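Local structure of nucleoside-diphosphate sugar epimerase (SulA family) (Corynebacterium glutamicum, 3OH8) at residues W17-R22 and A27-P32; T40-E43 and T49-F52; R125-I130 and I436-G441; L133-R138 and T164-T169. The protein probably acts as an epimerase on nucleotide-linked sugars, with a Rossmann-type domain expected to bind an NAD-type cofactor. One frame throughout, in Å; residues are numbered along the deposited sequence.

Interaction 1: residues W17-R22 and A27-P32; sequences WDWHTR and ARLTPP
Trp19 leads this contact between two short consecutive helices, 13-21 and 25-29, and meets Leu29 and Arg28 with the six-membered part of its indole. With CG anti to the backbone N (chi1 -176°), the ring is carried off the helix so that its far end reaches the second segment. There Trp19 CH2 lies 3.7 Å from Leu29 CD2, and Trp19 CZ3 is 3.8 Å from Leu29 CD1, so both leucine methyls meet the indole. Trp19 CH2 also lies 3.9 Å from Arg28 CB, the first carbon of a bent side chain whose charged end salt-bridges Asp132. His20, next along, adds a lighter touch, its NE2 being 4.0 Å from Leu29 CD1. Trp19 CE3 stands 3.8 Å above the centre of the His20 imidazole, so the indole packs on the imidazole while both rings touch Leu29 CD1. At the end of the segment, Arg22 pairs with Asp18 and also bonds Thr169 O. The principle illustrated is division of labour: dispersion between carbon atoms joins the paired helices, while the polar ends of Arg28 and His20 bond outside the contact, to Asp132 and Val16 O.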
loop_
_atom_site.group_PDB
_atom_site.type_symbol
_atom_site.label_atom_id
_atom_site.label_comp_id
_atom_site.label_asym_id
_atom_site.label_seq_id
_atom_site.Cartn_x
_atom_site.Cartn_y
_atom_site.Cartn_z
ATOM N N TRP A 17 19.492 -2.738 1.377
ATOM C CA TRP A 17 19.600 -4.190 1.297
ATOM C C TRP A 17 18.734 -4.837 2.365
ATOM O O TRP A 17 17.932 -5.751 2.098
ATOM C CB TRP A 17 21.054 -4.612 1.506
ATOM C CG TRP A 17 21.202 -6.089 1.603
ATOM C CD1 TRP A 17 21.237 -6.841 2.743
ATOM C CD2 TRP A 17 21.303 -7.004 0.508
ATOM N NE1 TRP A 17 21.366 -8.175 2.422
ATOM C CE2 TRP A 17 21.408 -8.299 1.057
ATOM C CE3 TRP A 17 21.312 -6.854 -0.883
ATOM C CZ2 TRP A 17 21.525 -9.436 0.261
ATOM C CZ3 TRP A 17 21.433 -7.989 -1.675
ATOM C CH2 TRP A 17 21.543 -9.262 -1.098
ATOM N N ASP A 18 18.907 -4.350 3.586
ATOM C CA ASP A 18 18.183 -4.861 4.734
ATOM C C ASP A 18 16.683 -4.906 4.467
ATOM O O ASP A 18 16.005 -5.880 4.793
ATOM C CB ASP A 18 18.429 -3.934 5.910
ATOM C CG ASP A 18 18.683 -4.678 7.177
ATOM O OD1 ASP A 18 19.879 -4.842 7.508
ATOM O OD2 ASP A 18 17.693 -5.096 7.827
ATOM N N TRP A 19 16.170 -3.833 3.879
ATOM C CA TRP A 19 14.730 -3.714 3.603
ATOM C C TRP A 19 14.232 -4.864 2.716
ATOM O O TRP A 19 13.130 -5.406 2.923
ATOM C CB TRP A 19 14.463 -2.348 2.963
ATOM C CG TRP A 19 13.008 -2.022 2.695
ATOM C CD1 TRP A 19 12.171 -1.277 3.476
ATOM C CD2 TRP A 19 12.249 -2.418 1.549
ATOM N NE1 TRP A 19 10.925 -1.190 2.884
ATOM C CE2 TRP A 19 10.951 -1.882 1.705
ATOM C CE3 TRP A 19 12.539 -3.186 0.413
ATOM C CZ2 TRP A 19 9.948 -2.085 0.754
ATOM C CZ3 TRP A 19 11.546 -3.385 -0.525
ATOM C CH2 TRP A 19 10.262 -2.837 -0.350
ATOM N N HIS A 20 15.046 -5.237 1.731
ATOM C CA HIS A 20 14.702 -6.319 0.800
ATOM C C HIS A 20 14.714 -7.707 1.451
ATOM O O HIS A 20 14.062 -8.632 0.957
ATOM C CB HIS A 20 15.650 -6.322 -0.412
ATOM C CG HIS A 20 15.423 -5.192 -1.362
ATOM N ND1 HIS A 20 15.896 -3.914 -1.130
ATOM C CD2 HIS A 20 14.790 -5.144 -2.562
ATOM C CE1 HIS A 20 15.554 -3.132 -2.136
ATOM N NE2 HIS A 20 14.867 -3.853 -3.012
ATOM N N THR A 21 15.434 -7.855 2.560
ATOM C CA THR A 21 15.481 -9.136 3.264
ATOM C C THR A 21 14.258 -9.396 4.148
ATOM O O THR A 21 14.049 -10.521 4.587
ATOM C CB THR A 21 16.723 -9.242 4.171
ATOM O OG1 THR A 21 16.544 -8.401 5.319
ATOM C CG2 THR A 21 17.990 -8.818 3.414
ATOM N N ARG A 22 13.448 -8.372 4.418
ATOM C CA ARG A 22 12.341 -8.525 5.366
ATOM C C ARG A 22 11.068 -9.098 4.751
ATOM O O ARG A 22 10.829 -8.965 3.553
ATOM C CB ARG A 22 12.014 -7.189 6.031
ATOM C CG ARG A 22 13.222 -6.504 6.641
ATOM C CD ARG A 22 12.819 -5.544 7.732
ATOM N NE ARG A 22 13.983 -4.973 8.401
ATOM C CZ ARG A 22 14.378 -3.710 8.271
ATOM N NH1 ARG A 22 13.697 -2.868 7.498
ATOM N NH2 ARG A 22 15.454 -3.287 8.920
ATOM N N ALA A 27 5.917 -8.304 -1.563
ATOM C CA ALA A 27 4.558 -7.782 -1.740
ATOM C C ALA A 27 4.554 -6.281 -2.068
ATOM O O ALA A 27 3.831 -5.832 -2.962
ATOM C CB ALA A 27 3.701 -8.073 -0.499
ATOM N N ARG A 28 5.369 -5.508 -1.353
ATOM C CA ARG A 28 5.427 -4.056 -1.575
ATOM C C ARG A 28 5.815 -3.708 -3.009
ATOM O O ARG A 28 5.242 -2.798 -3.603
ATOM C CB ARG A 28 6.387 -3.367 -0.583
ATOM C CG ARG A 28 6.028 -3.503 0.903
ATOM C CD ARG A 28 4.671 -2.876 1.229
ATOM N NE ARG A 28 4.702 -1.421 1.115
ATOM C CZ ARG A 28 3.632 -0.633 1.211
ATOM N NH1 ARG A 28 2.429 -1.164 1.419
ATOM N NH2 ARG A 28 3.765 0.692 1.106
ATOM N N LEU A 29 6.776 -4.431 -3.584
ATOM C CA LEU A 29 7.264 -4.086 -4.925
ATOM C C LEU A 29 6.542 -4.797 -6.083
ATOM O O LEU A 29 6.834 -4.545 -7.255
ATOM C CB LEU A 29 8.786 -4.315 -5.023
ATOM C CG LEU A 29 9.620 -3.586 -3.973
ATOM C CD1 LEU A 29 11.133 -3.671 -4.327
ATOM C CD2 LEU A 29 9.161 -2.128 -3.836
ATOM N N THR A 30 5.603 -5.680 -5.764
ATOM C CA THR A 30 4.807 -6.334 -6.800
ATOM C C THR A 30 3.825 -5.318 -7.394
ATOM O O THR A 30 3.048 -4.714 -6.668
ATOM C CB THR A 30 4.025 -7.555 -6.244
ATOM O OG1 THR A 30 4.949 -8.547 -5.786
ATOM C CG2 THR A 30 3.146 -8.175 -7.328
ATOM N N PRO A 31 3.873 -5.113 -8.719
ATOM C CA PRO A 31 3.005 -4.108 -9.350
ATOM C C PRO A 31 1.513 -4.464 -9.212
ATOM O O PRO A 31 1.106 -5.585 -9.527
ATOM C CB PRO A 31 3.426 -4.153 -10.829
ATOM C CG PRO A 31 4.798 -4.753 -10.828
ATOM C CD PRO A 31 4.822 -5.719 -9.673
ATOM N N PRO A 32 0.699 -3.506 -8.749
ATOM C CA PRO A 32 -0.736 -3.775 -8.578
ATOM C C PRO A 32 -1.434 -3.966 -9.915
ATOM O O PRO A 32 -2.521 -4.536 -9.942
ATOM C CB PRO A 32 -1.270 -2.489 -7.919
ATOM C CG PRO A 32 -0.072 -1.714 -7.487
ATOM C CD PRO A 32 1.071 -2.145 -8.339
#

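Interaction 2: residues T40-E43 and T49-F52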
loop_
_atom_site.group_PDB
_atom_site.type_symbol
_atom_site.label_atom_id
_atom_site.label_comp_id
_atom_site.label_asym_id
_atom_site.label_seq_id
_atom_site.Cartn_x
_atom_site.Cartn_y
_atom_site.Cartn_z
ATOM N N THR A 40 3.502 -16.875 -0.874
ATOM C CA THR A 40 4.435 -17.335 0.146
ATOM C C THR A 40 5.604 -16.364 0.339
ATOM O O THR A 40 5.831 -15.474 -0.477
ATOM C CB THR A 40 4.990 -18.742 -0.170
ATOM O OG1 THR A 40 5.988 -18.653 -1.190
ATOM C CG2 THR A 40 3.890 -19.663 -0.628
ATOM N N GLN A 41 6.347 -16.560 1.422
ATOM C CA GLN A 41 7.516 -15.745 1.737
ATOM C C GLN A 41 8.815 -16.556 1.729
ATOM O O GLN A 41 9.047 -17.381 2.618
ATOM C CB GLN A 41 7.331 -15.096 3.113
ATOM C CG GLN A 41 8.494 -14.214 3.554
ATOM C CD GLN A 41 8.565 -12.915 2.775
ATOM O OE1 GLN A 41 9.545 -12.656 2.082
ATOM N NE2 GLN A 41 7.520 -12.092 2.885
ATOM N N ALA A 42 9.664 -16.317 0.733
ATOM C CA ALA A 42 10.992 -16.921 0.715
ATOM C C ALA A 42 11.811 -16.403 1.888
ATOM O O ALA A 42 11.911 -15.198 2.106
ATOM C CB ALA A 42 11.702 -16.639 -0.596
ATOM N N GLU A 43 12.389 -17.330 2.639
ATOM C CA GLU A 43 13.096 -17.016 3.876
ATOM C C GLU A 43 14.286 -16.076 3.667
ATOM O O GLU A 43 14.517 -15.162 4.467
ATOM C CB GLU A 43 13.560 -18.323 4.525
ATOM C CG GLU A 43 14.341 -18.175 5.816
ATOM C CD GLU A 43 14.776 -19.524 6.371
ATOM O OE1 GLU A 43 13.914 -20.424 6.504
ATOM O OE2 GLU A 43 15.979 -19.684 6.673
ATOM N N THR A 49 12.385 -20.446 -2.471
ATOM C CA THR A 49 11.429 -20.119 -3.508
ATOM C C THR A 49 10.256 -19.282 -3.007
ATOM O O THR A 49 9.941 -19.250 -1.818
ATOM C CB THR A 49 10.950 -21.386 -4.273
ATOM O OG1 THR A 49 9.681 -21.818 -3.780
ATOM C CG2 THR A 49 11.963 -22.511 -4.140
ATOM N N THR A 50 9.645 -18.577 -3.943
ATOM C CA THR A 50 8.478 -17.754 -3.679
ATOM C C THR A 50 7.389 -18.180 -4.651
ATOM O O THR A 50 7.660 -18.311 -5.842
ATOM C CB THR A 50 8.793 -16.278 -3.937
ATOM O OG1 THR A 50 9.847 -15.862 -3.064
ATOM C CG2 THR A 50 7.545 -15.415 -3.702
ATOM N N ILE A 51 6.177 -18.415 -4.151
ATOM C CA ILE A 51 5.062 -18.782 -5.018
ATOM C C ILE A 51 4.177 -17.568 -5.264
ATOM O O ILE A 51 3.772 -16.889 -4.315
ATOM C CB ILE A 51 4.170 -19.899 -4.390
ATOM C CG1 ILE A 51 5.004 -21.068 -3.834
ATOM C CG2 ILE A 51 3.127 -20.394 -5.399
ATOM C CD1 ILE A 51 5.621 -21.962 -4.879
ATOM N N PHE A 52 3.887 -17.286 -6.531
ATOM C CA PHE A 52 2.958 -16.219 -6.887
ATOM C C PHE A 52 1.664 -16.807 -7.450
ATOM O O PHE A 52 1.701 -17.742 -8.243
ATOM C CB PHE A 52 3.550 -15.317 -7.973
ATOM C CG PHE A 52 4.721 -14.490 -7.527
ATOM C CD1 PHE A 52 5.990 -15.044 -7.451
ATOM C CD2 PHE A 52 4.555 -13.154 -7.207
ATOM C CE1 PHE A 52 7.082 -14.275 -7.063
ATOM C CE2 PHE A 52 5.644 -12.372 -6.810
ATOM C CZ PHE A 52 6.904 -12.935 -6.740
HETATM O O HOH W 1 7.822 -20.495 -0.782
HETATM O O HOH W 2 9.695 -14.359 -0.941
#
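Thr40 and Ile51 make the central link between the loop 40-43 and strand 49-53. Ile51 N donates to Thr40 OG1 across 3.0 Å in a nearly straight bond (165° at the hydrogen); a side-chain oxygen thus takes a backbone N-H at the edge of the strand. A second bond, Thr40 N to Ile51 O, is weak at 3.5 Å. Thr40 is turned with OG1 between its backbone N and carbonyl carbon (chi1 77°); this sends the hydroxyl to the strand and leaves CG2 against Ile51, 3.7 Å from CG1. Further along, the methyl of Ala42 rests close to the hydroxyl of Thr50, CB to OG1 being 3.2 Å.

Two waters form the next layer. One joins Thr40 OG1 to Thr49 O, donating to the carbonyl over 2.7 Å. The other accepts from Ala42 N at 2.6 Å and is also hydrogen-bonded to Thr50 OG1, so the amide is bridged to the strand where the backbones no longer pair directly.

Beyond these, the strand is held by its sheet neighbours: Thr50 pairs with Ala62 and Phe52 with Trp60 of strand 59-64, while Ile51 pairs with Ile39, next to the short outermost strand 37-38. The contact is thus the fraying edge of an antiparallel sheet. Its chemistry is consistent with a graded ending, in which backbone pairing passes first to a threonine hydroxyl and then to water, so that the departing loop stays tied to the strand without continuing the sheet.

Interaction 3: residues R125-I130 and I436-G441; sequences RQTQLI and IAHELG
A buried polar contact joins His438 to Gln128 and Thr127, linking helix 432-440, from the DUF1731 region late in the chain, to the long helix 119-139 that follows the N-terminal antiparallel sheet. The main bond runs from His438 NE2 to Gln128 OE1, 2.7 Å long. The donor approaches almost along the C=O axis (178°), and the oxygen lies in the imidazole plane; the amide and ring planes are only 15° apart, so the two flat groups are nearly coplanar although the side chains cross at about a right angle. A bend in the glutamine at chi2 (75°) brings its amide round to the histidine.

Thr127 reaches the imidazole at its edge, near the ring plane, with OG1 3.1 Å from His438 CE1. Second partners fix all three groups: Gln128 NE2 donates to Asp343 OD1, the Thr127 hydroxyl lies in hydrogen-bonding contact with Ala123 O and Glu443 OE1, and that same carboxylate oxygen is the partner of His438 ND1. Both ring nitrogens are thus engaged, which restricts rotation of the imidazole, and Tyr124 and Tyr429 also stack on the ring.

Around this site, helix 119-139 lays Leu129 and Ile130 on Ile9 of strand 3-9 and turns Arg125 to strand 91-99, while helix 25-29 covers Gln128 through Arg28 and Leu29.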
loop_
_atom_site.group_PDB
_atom_site.type_symbol
_atom_site.label_atom_id
_atom_site.label_comp_id
_atom_site.label_asym_id
_atom_site.label_seq_id
_atom_site.Cartn_x
_atom_site.Cartn_y
_atom_site.Cartn_z
ATOM N N ARG A 125 8.350 -0.477 -9.209
ATOM C CA ARG A 125 9.339 -0.973 -8.259
ATOM C C ARG A 125 10.220 0.162 -7.734
ATOM O O ARG A 125 10.471 0.241 -6.528
ATOM C CB ARG A 125 10.216 -2.072 -8.881
ATOM C CG ARG A 125 9.502 -3.363 -9.260
ATOM C CD ARG A 125 10.509 -4.408 -9.795
ATOM N NE ARG A 125 11.647 -4.557 -8.884
ATOM C CZ ARG A 125 11.713 -5.457 -7.907
ATOM N NH1 ARG A 125 10.716 -6.321 -7.726
ATOM N NH2 ARG A 125 12.765 -5.488 -7.107
ATOM N N GLN A 126 10.685 1.033 -8.632
ATOM C CA GLN A 126 11.540 2.165 -8.249
ATOM C C GLN A 126 10.819 3.212 -7.381
ATOM O O GLN A 126 11.309 3.602 -6.309
ATOM C CB GLN A 126 12.139 2.848 -9.491
ATOM C CG GLN A 126 12.965 1.921 -10.375
ATOM C CD GLN A 126 13.399 2.564 -11.694
ATOM O OE1 GLN A 126 14.336 2.094 -12.337
ATOM N NE2 GLN A 126 12.719 3.631 -12.100
ATOM N N THR A 127 9.670 3.691 -7.847
ATOM C CA THR A 127 8.928 4.695 -7.076
ATOM C C THR A 127 8.474 4.131 -5.730
ATOM O O THR A 127 8.563 4.802 -4.704
ATOM C CB THR A 127 7.713 5.285 -7.857
ATOM O OG1 THR A 127 6.849 4.228 -8.287
ATOM C CG2 THR A 127 8.203 6.041 -9.088
ATOM N N GLN A 128 7.993 2.897 -5.730
ATOM C CA GLN A 128 7.458 2.313 -4.504
ATOM C C GLN A 128 8.549 2.148 -3.458
ATOM O O GLN A 128 8.350 2.445 -2.282
ATOM C CB GLN A 128 6.790 0.958 -4.780
ATOM C CG GLN A 128 6.032 0.395 -3.576
ATOM C CD GLN A 128 4.715 1.126 -3.333
ATOM O OE1 GLN A 128 4.231 1.868 -4.190
ATOM N NE2 GLN A 128 4.113 0.880 -2.188
ATOM N N LEU A 129 9.704 1.657 -3.883
ATOM C CA LEU A 129 10.836 1.499 -2.976
ATOM C C LEU A 129 11.229 2.829 -2.363
ATOM O O LEU A 129 11.402 2.939 -1.139
ATOM C CB LEU A 129 12.060 0.958 -3.737
ATOM C CG LEU A 129 13.052 0.069 -2.980
ATOM C CD1 LEU A 129 14.518 0.350 -3.378
ATOM C CD2 LEU A 129 12.874 0.126 -1.484
ATOM N N ILE A 130 11.416 3.835 -3.213
ATOM C CA ILE A 130 11.908 5.118 -2.729
ATOM C C ILE A 130 10.870 5.770 -1.812
ATOM O O ILE A 130 11.213 6.315 -0.760
ATOM C CB ILE A 130 12.363 6.075 -3.887
ATOM C CG1 ILE A 130 13.084 7.289 -3.316
ATOM C CG2 ILE A 130 11.187 6.575 -4.710
ATOM C CD1 ILE A 130 13.877 6.981 -2.083
ATOM N N ILE A 436 -3.143 7.719 -9.850
ATOM C CA ILE A 436 -3.618 6.761 -10.849
ATOM C C ILE A 436 -2.470 6.258 -11.735
ATOM O O ILE A 436 -2.410 5.071 -12.082
ATOM C CB ILE A 436 -4.736 7.392 -11.713
ATOM C CG1 ILE A 436 -6.014 7.574 -10.884
ATOM C CG2 ILE A 436 -5.033 6.551 -12.945
ATOM C CD1 ILE A 436 -6.979 8.572 -11.497
ATOM N N ALA A 437 -1.553 7.156 -12.092
ATOM C CA ALA A 437 -0.393 6.772 -12.889
ATOM C C ALA A 437 0.435 5.707 -12.154
ATOM O O ALA A 437 0.927 4.735 -12.752
ATOM C CB ALA A 437 0.462 7.997 -13.203
ATOM N N HIS A 438 0.573 5.895 -10.845
ATOM C CA HIS A 438 1.304 4.949 -10.001
ATOM C C HIS A 438 0.586 3.607 -9.954
ATOM O O HIS A 438 1.195 2.555 -10.154
ATOM C CB HIS A 438 1.482 5.534 -8.591
ATOM C CG HIS A 438 2.299 4.673 -7.668
ATOM N ND1 HIS A 438 3.628 4.412 -7.886
ATOM C CD2 HIS A 438 1.971 4.048 -6.511
ATOM C CE1 HIS A 438 4.093 3.636 -6.913
ATOM N NE2 HIS A 438 3.104 3.405 -6.066
ATOM N N GLU A 439 -0.716 3.643 -9.704
ATOM C CA GLU A 439 -1.474 2.411 -9.494
ATOM C C GLU A 439 -1.781 1.597 -10.756
ATOM O O GLU A 439 -1.875 0.365 -10.705
ATOM C CB GLU A 439 -2.752 2.723 -8.718
ATOM C CG GLU A 439 -2.467 3.095 -7.283
ATOM C CD GLU A 439 -1.796 1.966 -6.529
ATOM O OE1 GLU A 439 -2.122 0.782 -6.786
ATOM O OE2 GLU A 439 -0.933 2.271 -5.680
ATOM N N LEU A 440 -1.894 2.275 -11.893
ATOM C CA LEU A 440 -2.235 1.599 -13.144
ATOM C C LEU A 440 -1.022 1.409 -14.057
ATOM O O LEU A 440 -1.143 0.854 -15.154
ATOM C CB LEU A 440 -3.345 2.357 -13.883
ATOM C CG LEU A 440 -4.676 2.465 -13.128
ATOM C CD1 LEU A 440 -5.723 3.210 -13.961
ATOM C CD2 LEU A 440 -5.187 1.077 -12.741
ATOM N N GLY A 441 0.142 1.866 -13.600
ATOM C CA GLY A 441 1.403 1.554 -14.257
ATOM C C GLY A 441 1.775 2.433 -15.439
ATOM O O GLY A 441 2.220 1.935 -16.466
#

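Interaction 4: residues L133-R138 and T164-T169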
loop_
_atom_site.group_PDB
_atom_site.type_symbol
_atom_site.label_atom_id
_atom_site.label_comp_id
_atom_site.label_asym_id
_atom_site.label_seq_id
_atom_site.Cartn_x
_atom_site.Cartn_y
_atom_site.Cartn_z
ATOM N N LEU A 133 10.805 3.928 1.671
ATOM C CA LEU A 133 11.932 4.267 2.520
ATOM C C LEU A 133 11.829 5.705 3.034
ATOM O O LEU A 133 12.114 5.971 4.193
ATOM C CB LEU A 133 13.244 4.048 1.763
ATOM C CG LEU A 133 13.591 2.571 1.509
ATOM C CD1 LEU A 133 14.767 2.475 0.557
ATOM C CD2 LEU A 133 13.892 1.820 2.823
ATOM N N LYS A 134 11.425 6.635 2.176
ATOM C CA LYS A 134 11.215 8.017 2.633
ATOM C C LYS A 134 10.162 8.074 3.730
ATOM O O LYS A 134 10.327 8.785 4.733
ATOM C CB LYS A 134 10.845 8.937 1.476
ATOM C CG LYS A 134 12.046 9.331 0.614
ATOM C CD LYS A 134 11.644 10.267 -0.528
ATOM C CE LYS A 134 12.894 10.752 -1.273
ATOM N NZ LYS A 134 12.581 11.445 -2.557
ATOM N N PHE A 135 9.079 7.321 3.544
ATOM C CA PHE A 135 8.030 7.288 4.550
ATOM C C PHE A 135 8.580 6.786 5.873
ATOM O O PHE A 135 8.297 7.359 6.927
ATOM C CB PHE A 135 6.855 6.374 4.160
ATOM C CG PHE A 135 5.932 6.095 5.327
ATOM C CD1 PHE A 135 5.027 7.061 5.749
ATOM C CD2 PHE A 135 6.031 4.923 6.049
ATOM C CE1 PHE A 135 4.210 6.842 6.847
ATOM C CE2 PHE A 135 5.218 4.693 7.149
ATOM C CZ PHE A 135 4.302 5.656 7.546
ATOM N N LEU A 136 9.325 5.685 5.832
ATOM C CA LEU A 136 9.886 5.141 7.073
ATOM C C LEU A 136 10.797 6.167 7.747
ATOM O O LEU A 136 10.835 6.261 8.971
ATOM C CB LEU A 136 10.644 3.838 6.811
ATOM C CG LEU A 136 9.772 2.660 6.341
ATOM C CD1 LEU A 136 10.667 1.557 5.806
ATOM C CD2 LEU A 136 8.878 2.140 7.464
ATOM N N SER A 137 11.529 6.929 6.938
ATOM C CA SER A 137 12.470 7.926 7.449
ATOM C C SER A 137 11.734 9.076 8.156
ATOM O O SER A 137 12.059 9.424 9.297
ATOM C CB SER A 137 13.314 8.474 6.298
ATOM O OG SER A 137 14.206 9.482 6.746
ATOM N N ARG A 138 10.734 9.654 7.485
ATOM C CA ARG A 138 9.886 10.679 8.102
ATOM C C ARG A 138 9.275 10.159 9.394
ATOM O O ARG A 138 9.208 10.864 10.406
ATOM C CB ARG A 138 8.733 11.078 7.171
ATOM C CG ARG A 138 9.165 11.750 5.889
ATOM C CD ARG A 138 7.971 12.364 5.156
ATOM N NE ARG A 138 6.948 11.402 4.710
ATOM C CZ ARG A 138 6.978 10.781 3.537
ATOM N NH1 ARG A 138 8.004 10.962 2.705
ATOM N NH2 ARG A 138 6.002 9.957 3.197
ATOM N N THR A 164 -0.031 -4.673 6.409
ATOM C CA THR A 164 0.730 -5.757 7.013
ATOM C C THR A 164 2.138 -5.853 6.418
ATOM O O THR A 164 3.133 -5.923 7.149
ATOM C CB THR A 164 -0.018 -7.115 6.861
ATOM O OG1 THR A 164 -1.215 -7.105 7.661
ATOM C CG2 THR A 164 0.867 -8.269 7.304
ATOM N N ALA A 165 2.216 -5.842 5.092
ATOM C CA ALA A 165 3.504 -5.875 4.410
ATOM C C ALA A 165 4.367 -4.673 4.757
ATOM O O ALA A 165 5.577 -4.808 4.882
ATOM C CB ALA A 165 3.321 -5.959 2.907
ATOM N N GLN A 166 3.760 -3.495 4.880
ATOM C CA GLN A 166 4.530 -2.291 5.176
ATOM C C GLN A 166 5.114 -2.365 6.585
ATOM O O GLN A 166 6.289 -2.090 6.788
ATOM C CB GLN A 166 3.648 -1.042 5.037
ATOM C CG GLN A 166 4.421 0.268 4.915
ATOM C CD GLN A 166 3.477 1.452 4.729
ATOM O OE1 GLN A 166 2.260 1.276 4.660
ATOM N NE2 GLN A 166 4.033 2.658 4.660
ATOM N N LEU A 167 4.278 -2.725 7.557
ATOM C CA LEU A 167 4.723 -2.925 8.941
ATOM C C LEU A 167 5.898 -3.899 9.014
ATOM O O LEU A 167 6.904 -3.651 9.689
ATOM C CB LEU A 167 3.585 -3.493 9.783
ATOM C CG LEU A 167 2.791 -2.612 10.754
ATOM C CD1 LEU A 167 3.139 -1.152 10.684
ATOM C CD2 LEU A 167 1.300 -2.835 10.573
ATOM N N GLN A 168 5.754 -5.034 8.346
ATOM C CA GLN A 168 6.837 -6.005 8.335
ATOM C C GLN A 168 8.109 -5.441 7.706
ATOM O O GLN A 168 9.201 -5.665 8.224
ATOM C CB GLN A 168 6.395 -7.302 7.665
ATOM C CG GLN A 168 5.284 -7.995 8.446
ATOM C CD GLN A 168 4.632 -9.118 7.666
ATOM O OE1 GLN A 168 4.548 -9.068 6.441
ATOM N NE2 GLN A 168 4.157 -10.133 8.377
ATOM N N THR A 169 8.004 -4.701 6.606
ATOM C CA THR A 169 9.243 -4.143 6.041
ATOM C C THR A 169 9.850 -3.080 6.957
ATOM O O THR A 169 11.036 -2.764 6.858
ATOM C CB THR A 169 9.039 -3.552 4.647
ATOM O OG1 THR A 169 7.997 -2.566 4.696
ATOM C CG2 THR A 169 8.656 -4.642 3.678
#
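Phe135 and Gln166 bring together the long helix 119-139 and helix 158-169, the connection of a right-handed beta-alpha-beta crossover between parallel strands 149-153 and 173-178 in the Rossmann-type domain. The closest contact is between amide and ring: Gln166 NE2 lies 3.3 Å from Phe135 CD2 and 3.4 Å from CE2. The approach is oblique, with ring and amide planes 55° apart. An extended glutamine chain, its CG anti to the backbone N (chi1 -163°), reaches across to the ring.

Hydrogen bonds to helix 342-354 fix that amide. Gln166 NE2 bonds Asp347 OD1, and Gln166 OE1 bonds Thr346 OG1, so both polar ends of this buried group are satisfied. The same helix supplies Tyr350, which meets the Phe135 ring edge-to-face.

Looser van der Waals contact makes up the rest. Leu136 faces the last turn of helix 158-169, with CD1 no nearer than 4.5 Å to Thr169 O. Trp19 touches both Leu136 and Thr169 and so shares this interface.

A separate hydrogen bond stays within helix 158-169: the hydroxyl of Thr169 is turned back, and OG1 donates to Gln166 O over 2.7 Å, the donor tilted 26° from the carbonyl plane.

In the fold
Interactions 1, 3 and 4 are buried, whereas interaction 2 lies at the surface, its centre 19 Å from that of the chain. Interactions 3 and 4 share helix 119-139, using adjoining parts of it against one element far along the chain and one only 26 residues on, their centres 15 Å apart. Interaction 1 touches all three others, as the helix pair 13-21 and 25-29 lies beside that long helix; Trp19 CD1 against Leu133 CD2, 3.6 Å apart, joins it to interaction 4. Chemistry follows place: carbon packing within the local helix pair, a fixed in-plane bond or an anchored amide where separate regions meet in the interior, and a direct hydroxyl bond and bridging waters at the sheet edge.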